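Local coordinates for bile salt hydrolase/transferase (PDB 2BJF), which hydrolyses the amide bond of glycine- and taurine-conjugated bile salts, freeing the bile acid, and also acts as a bile acid amine N-acyltransferase, at residues A184-Y189 with S227-V232; N195-F200 with Q212-V217. All blocks are in the same frame, centred on the assembly; numbering follows the deposited sequence.

Interaction 1 (A184-Y189 with S227-V232); sequences ANLNQY and SRFIRV
N185, near the C-terminal end of helix 179-186, meets I230 with the flat end of its side chain: the amide nitrogen ND2 lies 3.6 Å from the terminal methyl CD1 of I230, and the two side chains cross at about a right angle. This is van der Waals contact, since an isoleucine methyl can offer an amide nothing polar. Next in sequence, L186 has the closest backbone approach to I230. Its CD2 packs 3.8 Å from I230 CD1, the two side chains sliding past each other in opposite directions, and also reaches F229 CE2, where L186 CD1 lies 4.0 Å away at the ring edge. A branched leucine suits this place because it can serve two neighbours on one helix face. Beyond the 3-10 segment N187-Q188, Y189 turns back to the contact. Its ring lies across I230, whose CG2 methyl sits over the face, 3.9 Å from the Y189 ring centroid and only 11° off the ring normal, a well-centred CH-pi contact. I230 has CG1 beside its own backbone nitrogen and anti to its carbonyl carbon (chi1 -59°); this leaves CG2 to cover the ring centre while CD1 reaches CE2 of Y189 at 3.7 Å. Beta-branching thus lets one residue serve N185, L186 and Y189. In this Ntn-hydrolase fold of the choloylglycine hydrolase family, the contact docks the end of helix 179-186 against the first turns of helix 225-243, where R228, just before F229, hydrogen-bonds O of the nucleophile C2 and OD1 of N175. F229 also stacks on H182 and packs against V172 of strand 172-173, and L186 continues onto A233 and F234 of the long helix and L207 of a second subunit.

Interaction 2 (N195-F200 with Q212-V217); sequences NQVPEF and QGTGLV. With TAU (2-aminoethanesulfonic acid), chain C.
A single side-chain oxygen, OE1 of Q196, takes two successive backbone N-H groups, those of G213 at 2.9 Å and T214 at 3.2 Å. The site joins the two connections at the base of a protruding beta hairpin (strands 199-202 and 205-208) that reaches out to neighbouring subunits. The two donors come from opposite faces of the Q196 amide plane, tilted 25° and 29° from it, and a water also donates to OE1. Glutamine suits the place because its chain, bent at chi2, brings a strong acceptor to the turn while NE2 bonds to the carbonyl of G211. G213 has positive phi, where a side chain would press on the preceding carbonyl. The Q212 amide lies beside that of Q196, their planes 32° apart, NE2 of Q212 lying 3.5 Å from CD of Q196. Beyond it, Q212 N donates almost straight (2.8 Å) to sulfonate oxygen O2 of a taurine bound at this outlying place, separate from the active site. G215 CA lies 4.1 Å from CG2 of V197; a CB here would collide with O of N195, so glycine suits the place. T214 is rotated to point OG1 at V197, and that hydroxyl donates to the carbonyl O of V197 at 2.7 Å.

Overall arrangement
Interaction 2 is nested along the chain inside the loop closed by interaction 1, and their centres lie 19 Å apart without touching. Interaction 1 is a buried contact, about 17 Å from the centre of the chain to its own centre, between helix 225-243 and the end region of helix 179-186 with the residues after it, built mainly from apolar packing. Interaction 2, centred about 32 Å from the chain's centre, is a partly buried contact at the base of the hairpin projection and relies on backbone N-H groups, a glutamine amide, a threonine hydroxyl and water. The two share no secondary-structure element, yet both touch the second subunit: N187 OD1 bonds T208 N there, and F200 meets F234 there edge-to-face, so both regions contribute to the tetramer.

Interaction 1 (A184-Y189 with S227-V232)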
loop_
_atom_site.group_PDB
_atom_site.type_symbol
_atom_site.label_atom_id
_atom_site.label_comp_id
_atom_site.label_asym_id
_atom_site.label_seq_id
_atom_site.Cartn_x
_atom_site.Cartn_y
_atom_site.Cartn_z
ATOM N N ALA A 184 17.279 6.696 0.041
ATOM C CA ALA A 184 16.321 7.742 -0.314
ATOM C C ALA A 184 14.876 7.253 -0.184
ATOM O O ALA A 184 13.987 8.024 0.188
ATOM C CB ALA A 184 16.591 8.269 -1.719
ATOM N N ASN A 185 14.650 5.973 -0.484
ATOM C CA ASN A 185 13.319 5.370 -0.373
ATOM C C ASN A 185 12.811 5.317 1.069
ATOM O O ASN A 185 11.604 5.380 1.307
ATOM C CB ASN A 185 13.296 3.972 -1.010
ATOM C CG ASN A 185 11.880 3.467 -1.282
ATOM O OD1 ASN A 185 10.996 4.227 -1.688
ATOM N ND2 ASN A 185 11.667 2.172 -1.075
ATOM N N LEU A 186 13.733 5.214 2.026
ATOM C CA LEU A 186 13.381 5.223 3.451
ATOM C C LEU A 186 12.626 6.490 3.850
ATOM O O LEU A 186 11.740 6.445 4.702
ATOM C CB LEU A 186 14.627 5.077 4.326
ATOM C CG LEU A 186 15.386 3.751 4.320
ATOM C CD1 LEU A 186 16.731 3.939 4.993
ATOM C CD2 LEU A 186 14.593 2.652 5.008
ATOM N N ASN A 187 12.981 7.608 3.217
ATOM C CA ASN A 187 12.350 8.908 3.475
ATOM C C ASN A 187 10.840 8.955 3.219
ATOM O O ASN A 187 10.140 9.810 3.766
ATOM C CB ASN A 187 13.041 10.000 2.659
ATOM C CG ASN A 187 14.469 10.258 3.106
ATOM O OD1 ASN A 187 14.808 10.093 4.279
ATOM N ND2 ASN A 187 15.311 10.679 2.170
ATOM N N GLN A 188 10.345 8.043 2.384
ATOM C CA GLN A 188 8.913 7.972 2.088
ATOM C C GLN A 188 8.104 7.424 3.260
ATOM O O GLN A 188 6.878 7.563 3.294
ATOM C CB GLN A 188 8.653 7.131 0.834
ATOM C CG GLN A 188 9.040 7.813 -0.474
ATOM C CD GLN A 188 8.351 9.155 -0.677
ATOM O OE1 GLN A 188 9.006 10.199 -0.740
ATOM N NE2 GLN A 188 7.024 9.134 -0.774
ATOM N N TYR A 189 8.795 6.814 4.221
ATOM C CA TYR A 189 8.141 6.151 5.351
ATOM C C TYR A 189 8.366 6.834 6.705
ATOM O O TYR A 189 8.229 6.202 7.756
ATOM C CB TYR A 189 8.568 4.678 5.393
ATOM C CG TYR A 189 8.208 3.939 4.125
ATOM C CD1 TYR A 189 6.946 3.366 3.966
ATOM C CD2 TYR A 189 9.114 3.843 3.070
ATOM C CE1 TYR A 189 6.603 2.702 2.795
ATOM C CE2 TYR A 189 8.782 3.181 1.895
ATOM C CZ TYR A 189 7.527 2.613 1.766
ATOM O OH TYR A 189 7.196 1.957 0.603
ATOM N N SER A 227 10.930 -3.581 -0.920
ATOM C CA SER A 227 9.990 -3.779 0.183
ATOM C C SER A 227 10.649 -4.447 1.387
ATOM O O SER A 227 10.396 -4.062 2.533
ATOM C CB SER A 227 8.776 -4.579 -0.283
ATOM O OG SER A 227 8.040 -3.835 -1.238
ATOM N N ARG A 228 11.500 -5.436 1.121
ATOM C CA ARG A 228 12.236 -6.115 2.185
ATOM C C ARG A 228 13.212 -5.177 2.892
ATOM O O ARG A 228 13.358 -5.243 4.113
ATOM C CB ARG A 228 12.945 -7.365 1.653
ATOM C CG ARG A 228 11.983 -8.484 1.277
ATOM C CD ARG A 228 12.703 -9.773 0.907
ATOM N NE ARG A 228 13.282 -9.743 -0.437
ATOM C CZ ARG A 228 14.558 -9.479 -0.708
ATOM N NH1 ARG A 228 15.411 -9.200 0.271
ATOM N NH2 ARG A 228 14.983 -9.487 -1.965
ATOM N N PHE A 229 13.857 -4.295 2.126
ATOM C CA PHE A 229 14.770 -3.292 2.686
ATOM C C PHE A 229 14.041 -2.405 3.695
ATOM O O PHE A 229 14.527 -2.194 4.806
ATOM C CB PHE A 229 15.395 -2.442 1.569
ATOM C CG PHE A 229 16.549 -1.579 2.019
ATOM C CD1 PHE A 229 17.861 -1.949 1.736
ATOM C CD2 PHE A 229 16.325 -0.382 2.700
ATOM C CE1 PHE A 229 18.934 -1.151 2.142
ATOM C CE2 PHE A 229 17.388 0.421 3.110
ATOM C CZ PHE A 229 18.696 0.037 2.829
ATOM N N ILE A 230 12.870 -1.903 3.306
ATOM C CA ILE A 230 12.065 -1.057 4.188
ATOM C C ILE A 230 11.709 -1.792 5.480
ATOM O O ILE A 230 11.913 -1.262 6.572
ATOM C CB ILE A 230 10.780 -0.529 3.482
ATOM C CG1 ILE A 230 11.133 0.294 2.229
ATOM C CG2 ILE A 230 9.897 0.266 4.457
ATOM C CD1 ILE A 230 12.047 1.501 2.466
ATOM N N ARG A 231 11.206 -3.020 5.351
ATOM C CA ARG A 231 10.784 -3.794 6.517
ATOM C C ARG A 231 11.925 -4.059 7.499
ATOM O O ARG A 231 11.792 -3.774 8.687
ATOM C CB ARG A 231 10.097 -5.102 6.108
ATOM C CG ARG A 231 8.741 -4.898 5.442
ATOM C CD ARG A 231 7.752 -6.019 5.779
ATOM N NE ARG A 231 8.213 -7.350 5.372
ATOM C CZ ARG A 231 8.158 -7.831 4.130
ATOM N NH1 ARG A 231 7.677 -7.094 3.134
ATOM N NH2 ARG A 231 8.595 -9.058 3.882
ATOM N N VAL A 232 13.048 -4.574 6.999
ATOM C CA VAL A 232 14.185 -4.894 7.870
ATOM C C VAL A 232 14.782 -3.635 8.520
ATOM O O VAL A 232 15.179 -3.665 9.684
ATOM C CB VAL A 232 15.255 -5.782 7.154
ATOM C CG1 VAL A 232 15.957 -5.038 6.025
ATOM C CG2 VAL A 232 16.259 -6.340 8.151
#

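Interaction 2 (N195-F200 with Q212-V217)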
loop_
_atom_site.group_PDB
_atom_site.type_symbol
_atom_site.label_atom_id
_atom_site.label_comp_id
_atom_site.label_asym_id
_atom_site.label_seq_id
_atom_site.Cartn_x
_atom_site.Cartn_y
_atom_site.Cartn_z
ATOM N N ASN A 195 4.367 2.761 17.917
ATOM C CA ASN A 195 3.372 2.877 18.976
ATOM C C ASN A 195 1.955 2.785 18.431
ATOM O O ASN A 195 1.629 3.402 17.416
ATOM C CB ASN A 195 3.557 4.187 19.744
ATOM C CG ASN A 195 4.870 4.240 20.505
ATOM O OD1 ASN A 195 5.460 3.207 20.826
ATOM N ND2 ASN A 195 5.334 5.450 20.799
ATOM N N GLN A 196 1.123 2.008 19.119
ATOM C CA GLN A 196 -0.275 1.820 18.742
ATOM C C GLN A 196 -1.024 3.148 18.630
ATOM O O GLN A 196 -0.883 4.025 19.487
ATOM C CB GLN A 196 -0.972 0.903 19.756
ATOM C CG GLN A 196 -2.463 0.653 19.506
ATOM C CD GLN A 196 -2.738 -0.274 18.329
ATOM O OE1 GLN A 196 -1.871 -0.521 17.490
ATOM N NE2 GLN A 196 -3.962 -0.788 18.264
ATOM N N VAL A 197 -1.793 3.291 17.552
ATOM C CA VAL A 197 -2.734 4.398 17.405
ATOM C C VAL A 197 -4.130 3.835 17.704
ATOM O O VAL A 197 -4.718 3.152 16.863
ATOM C CB VAL A 197 -2.675 5.037 15.992
ATOM C CG1 VAL A 197 -3.599 6.248 15.908
ATOM C CG2 VAL A 197 -1.248 5.445 15.647
ATOM N N PRO A 198 -4.647 4.093 18.922
ATOM C CA PRO A 198 -5.873 3.442 19.394
ATOM C C PRO A 198 -7.173 3.983 18.795
ATOM O O PRO A 198 -8.164 3.250 18.723
ATOM C CB PRO A 198 -5.841 3.697 20.903
ATOM C CG PRO A 198 -5.088 4.966 21.053
ATOM C CD PRO A 198 -4.082 5.007 19.935
ATOM N N GLU A 199 -7.174 5.250 18.385
ATOM C CA GLU A 199 -8.390 5.882 17.874
ATOM C C GLU A 199 -8.135 7.028 16.902
ATOM O O GLU A 199 -7.027 7.565 16.825
ATOM C CB GLU A 199 -9.289 6.356 19.029
ATOM C CG GLU A 199 -8.655 7.389 19.959
ATOM C CD GLU A 199 -9.604 7.877 21.044
ATOM O OE1 GLU A 199 -10.639 7.218 21.290
ATOM O OE2 GLU A 199 -9.313 8.926 21.657
ATOM N N PHE A 200 -9.182 7.381 16.159
ATOM C CA PHE A 200 -9.184 8.510 15.238
ATOM C C PHE A 200 -10.610 9.059 15.223
ATOM O O PHE A 200 -11.562 8.318 14.975
ATOM C CB PHE A 200 -8.772 8.053 13.834
ATOM C CG PHE A 200 -8.570 9.178 12.848
ATOM C CD1 PHE A 200 -7.289 9.628 12.542
ATOM C CD2 PHE A 200 -9.657 9.771 12.210
ATOM C CE1 PHE A 200 -7.094 10.663 11.626
ATOM C CE2 PHE A 200 -9.475 10.805 11.295
ATOM C CZ PHE A 200 -8.191 11.252 11.003
ATOM N N GLN A 212 -3.715 -4.674 17.355
ATOM C CA GLN A 212 -2.399 -4.059 17.484
ATOM C C GLN A 212 -1.723 -3.889 16.128
ATOM O O GLN A 212 -1.878 -4.732 15.240
ATOM C CB GLN A 212 -1.501 -4.886 18.412
ATOM C CG GLN A 212 -1.905 -4.863 19.885
ATOM C CD GLN A 212 -1.906 -3.465 20.496
ATOM O OE1 GLN A 212 -2.793 -3.126 21.275
ATOM N NE2 GLN A 212 -0.910 -2.655 20.150
ATOM N N GLY A 213 -0.990 -2.789 15.975
ATOM C CA GLY A 213 -0.166 -2.556 14.790
ATOM C C GLY A 213 -0.621 -1.456 13.845
ATOM O O GLY A 213 -0.117 -1.351 12.727
ATOM N N THR A 214 -1.561 -0.625 14.289
ATOM C CA THR A 214 -2.147 0.402 13.418
ATOM C C THR A 214 -1.171 1.500 12.996
ATOM O O THR A 214 -1.383 2.168 11.982
ATOM C CB THR A 214 -3.394 1.048 14.053
ATOM O OG1 THR A 214 -3.062 1.571 15.345
ATOM C CG2 THR A 214 -4.521 0.027 14.181
ATOM N N GLY A 215 -0.097 1.673 13.763
ATOM C CA GLY A 215 0.905 2.694 13.462
ATOM C C GLY A 215 1.752 2.403 12.234
ATOM O O GLY A 215 2.292 3.324 11.617
ATOM N N LEU A 216 1.873 1.122 11.882
ATOM C CA LEU A 216 2.713 0.703 10.753
ATOM C C LEU A 216 1.947 0.431 9.457
ATOM O O LEU A 216 2.536 -0.018 8.469
ATOM C CB LEU A 216 3.557 -0.524 11.124
ATOM C CG LEU A 216 4.725 -0.368 12.099
ATOM C CD1 LEU A 216 5.495 -1.677 12.177
ATOM C CD2 LEU A 216 5.656 0.770 11.691
ATOM N N VAL A 217 0.644 0.700 9.452
ATOM C CA VAL A 217 -0.153 0.553 8.234
ATOM C C VAL A 217 0.478 1.388 7.113
ATOM O O VAL A 217 0.800 2.564 7.302
ATOM C CB VAL A 217 -1.642 0.908 8.472
ATOM C CG1 VAL A 217 -2.433 0.884 7.168
ATOM C CG2 VAL A 217 -2.255 -0.064 9.479
HETATM C C1 TAU C . -5.761 -5.634 20.101
HETATM C C2 TAU C . -5.026 -6.652 20.226
HETATM N N1 TAU C . -6.402 -4.581 20.246
HETATM S S TAU C . -4.985 -7.762 19.116
HETATM O O1 TAU C . -6.343 -7.974 18.558
HETATM O O2 TAU C . -4.061 -7.359 18.034
HETATM O O3 TAU C . -4.510 -9.025 19.725
HETATM O O HOH W 1 1.119 -1.406 18.091
#